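Local structure of phenylacetic acid degradation protein PaaI (Thermus thermophilus HB8, 1WLU) at residues 92-98 against 110-116. The protein is a hot dog-fold thioesterase of phenylacetic acid degradation that probably hydrolyses acyl-CoA thioesters. Residues are numbered along the deposited sequence; the frame is centred on the assembly and turned at random.
Sequences RTATYRV and FTGTVFR
Val-98 and Phe-110 lie side by side at the tightly packed part of this antiparallel hairpin. Val-98 CG2 touches Phe-110 CD1 at 3.6 Å. With CG anti to its backbone N (chi1 172°), Phe-110 also meets Tyr-44 and Phe-51 of helix 40-56. Gly-112 leaves room on the same face, where a CB would clash with Phe-110 CE1. Further along, Ala-94 CB packs on Val-114 CG2 at 3.8 Å. This face lies against the central helix of the hot dog fold. The opposite face turns to a second subunit. There Thr-95 OG1 and Thr-113 OG1 share a hydrogen bond of 2.8 Å.

Paired main-chain bonds join Ala-94 with Val-114, Tyr-96 with Gly-112 and Val-98 with Phe-110. At the partly exposed end Arg-116 N bonds Arg-92 O almost straight (2.7 Å, 172°). Arg-92 and Phe-115 also pack there on a third subunit. Arg-92 bends at chi2 and chi3 and grips Arg-116 O side-on, with NE at 3.1 Å and NH2 at 3.0 Å. Phe-115 CE2 lies over the rim of one guanidinium face; the ring is inclined at 59°. With an alanine here both donors are gone, which would probably leave Arg-116 O without these partners and take one neighbour from the Phe-115 ring. Arg-92 binds CoA in another structure of this protein. The grip restrains the guanidinium, consistent with a positive charge held in place for that ligand.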
loop_
_atom_site.group_PDB
_atom_site.type_symbol
_atom_site.label_atom_id
_atom_site.label_comp_id
_atom_site.label_asym_id
_atom_site.label_seq_id
_atom_site.Cartn_x
_atom_site.Cartn_y
_atom_site.Cartn_z
ATOM N N ARG A 92 14.771 1.528 -13.952
ATOM C CA ARG A 92 14.087 0.238 -13.954
ATOM C C ARG A 92 12.710 0.200 -13.298
ATOM O O ARG A 92 12.063 -0.846 -13.280
ATOM C CB ARG A 92 14.978 -0.830 -13.308
ATOM C CG ARG A 92 16.326 -1.027 -13.998
ATOM C CD ARG A 92 16.176 -1.164 -15.510
ATOM N NE ARG A 92 15.325 -2.284 -15.903
ATOM C CZ ARG A 92 15.657 -3.565 -15.768
ATOM N NH1 ARG A 92 16.829 -3.899 -15.244
ATOM N NH2 ARG A 92 14.818 -4.512 -16.164
ATOM N N THR A 93 12.262 1.331 -12.763
ATOM C CA THR A 93 10.949 1.401 -12.126
ATOM C C THR A 93 10.337 2.777 -12.351
ATOM O O THR A 93 11.038 3.732 -12.673
ATOM C CB THR A 93 11.033 1.155 -10.600
ATOM O OG1 THR A 93 11.925 2.107 -10.010
ATOM C CG2 THR A 93 11.524 -0.258 -10.304
ATOM N N ALA A 94 9.022 2.871 -12.194
ATOM C CA ALA A 94 8.313 4.134 -12.360
ATOM C C ALA A 94 7.056 4.080 -11.504
ATOM O O ALA A 94 6.500 3.006 -11.274
ATOM C CB ALA A 94 7.951 4.360 -13.831
ATOM N N THR A 95 6.613 5.239 -11.030
ATOM C CA THR A 95 5.438 5.312 -10.175
ATOM C C THR A 95 4.430 6.320 -10.713
ATOM O O THR A 95 4.804 7.387 -11.206
ATOM C CB THR A 95 5.855 5.680 -8.737
ATOM O OG1 THR A 95 6.724 4.660 -8.231
ATOM C CG2 THR A 95 4.636 5.803 -7.827
ATOM N N TYR A 96 3.153 5.961 -10.615
ATOM C CA TYR A 96 2.065 6.795 -11.106
ATOM C C TYR A 96 0.948 6.954 -10.093
ATOM O O TYR A 96 0.696 6.059 -9.285
ATOM C CB TYR A 96 1.472 6.182 -12.384
ATOM C CG TYR A 96 2.477 6.042 -13.496
ATOM C CD1 TYR A 96 3.454 5.047 -13.458
ATOM C CD2 TYR A 96 2.533 6.983 -14.521
ATOM C CE1 TYR A 96 4.473 5.004 -14.404
ATOM C CE2 TYR A 96 3.548 6.950 -15.473
ATOM C CZ TYR A 96 4.516 5.963 -15.402
ATOM O OH TYR A 96 5.564 5.967 -16.293
ATOM N N ARG A 97 0.291 8.107 -10.144
ATOM C CA ARG A 97 -0.853 8.389 -9.290
ATOM C C ARG A 97 -2.056 8.404 -10.221
ATOM O O ARG A 97 -2.019 9.033 -11.280
ATOM C CB ARG A 97 -0.733 9.755 -8.610
ATOM C CG ARG A 97 -2.086 10.278 -8.119
ATOM C CD ARG A 97 -1.982 11.497 -7.219
ATOM N NE ARG A 97 -1.192 12.575 -7.803
ATOM C CZ ARG A 97 0.078 12.824 -7.492
ATOM N NH1 ARG A 97 0.708 12.071 -6.598
ATOM N NH2 ARG A 97 0.716 13.829 -8.076
ATOM N N VAL A 98 -3.114 7.705 -9.834
ATOM C CA VAL A 98 -4.315 7.659 -10.649
ATOM C C VAL A 98 -5.529 8.075 -9.835
ATOM O O VAL A 98 -5.913 7.402 -8.877
ATOM C CB VAL A 98 -4.557 6.244 -11.222
ATOM C CG1 VAL A 98 -5.753 6.265 -12.166
ATOM C CG2 VAL A 98 -3.316 5.757 -11.961
ATOM N N PHE A 110 -5.510 5.734 -6.617
ATOM C CA PHE A 110 -4.681 4.579 -6.937
ATOM C C PHE A 110 -3.231 5.045 -7.036
ATOM O O PHE A 110 -2.941 6.088 -7.616
ATOM C CB PHE A 110 -5.195 3.982 -8.262
ATOM C CG PHE A 110 -4.337 2.891 -8.851
ATOM C CD1 PHE A 110 -3.095 3.181 -9.414
ATOM C CD2 PHE A 110 -4.820 1.586 -8.936
ATOM C CE1 PHE A 110 -2.354 2.189 -10.060
ATOM C CE2 PHE A 110 -4.085 0.591 -9.580
ATOM C CZ PHE A 110 -2.853 0.896 -10.143
ATOM N N THR A 111 -2.331 4.280 -6.431
ATOM C CA THR A 111 -0.908 4.590 -6.453
ATOM C C THR A 111 -0.222 3.304 -6.895
ATOM O O THR A 111 -0.384 2.269 -6.255
ATOM C CB THR A 111 -0.404 4.980 -5.048
ATOM O OG1 THR A 111 -1.262 5.986 -4.492
ATOM C CG2 THR A 111 1.018 5.525 -5.126
ATOM N N GLY A 112 0.538 3.353 -7.982
ATOM C CA GLY A 112 1.180 2.137 -8.447
ATOM C C GLY A 112 2.588 2.293 -8.973
ATOM O O GLY A 112 2.953 3.341 -9.505
ATOM N N THR A 113 3.379 1.239 -8.813
ATOM C CA THR A 113 4.755 1.230 -9.280
ATOM C C THR A 113 4.957 0.063 -10.230
ATOM O O THR A 113 4.494 -1.050 -9.972
ATOM C CB THR A 113 5.731 1.105 -8.100
ATOM O OG1 THR A 113 5.658 2.296 -7.310
ATOM C CG2 THR A 113 7.161 0.912 -8.596
ATOM N N VAL A 114 5.640 0.330 -11.338
ATOM C CA VAL A 114 5.918 -0.695 -12.334
ATOM C C VAL A 114 7.399 -1.002 -12.405
ATOM O O VAL A 114 8.242 -0.231 -11.933
ATOM C CB VAL A 114 5.512 -0.260 -13.771
ATOM C CG1 VAL A 114 4.020 -0.065 -13.870
ATOM C CG2 VAL A 114 6.257 1.015 -14.162
ATOM N N PHE A 115 7.699 -2.148 -13.003
ATOM C CA PHE A 115 9.065 -2.574 -13.236
ATOM C C PHE A 115 9.210 -2.386 -14.743
ATOM O O PHE A 115 8.375 -2.864 -15.513
ATOM C CB PHE A 115 9.245 -4.046 -12.862
ATOM C CG PHE A 115 10.615 -4.582 -13.167
ATOM C CD1 PHE A 115 10.862 -5.263 -14.355
ATOM C CD2 PHE A 115 11.664 -4.387 -12.277
ATOM C CE1 PHE A 115 12.138 -5.742 -14.650
ATOM C CE2 PHE A 115 12.943 -4.862 -12.561
ATOM C CZ PHE A 115 13.179 -5.541 -13.751
ATOM N N ARG A 116 10.243 -1.661 -15.158
ATOM C CA ARG A 116 10.465 -1.412 -16.579
ATOM C C ARG A 116 11.290 -2.543 -17.174
ATOM O O ARG A 116 12.420 -2.790 -16.751
ATOM C CB ARG A 116 11.171 -0.068 -16.764
ATOM C CG ARG A 116 10.450 1.086 -16.075
ATOM C CD ARG A 116 11.137 2.409 -16.344
ATOM N NE ARG A 116 10.991 2.815 -17.738
ATOM C CZ ARG A 116 11.697 3.782 -18.314
ATOM N NH1 ARG A 116 12.609 4.447 -17.617
ATOM N NH2 ARG A 116 11.488 4.085 -19.588
#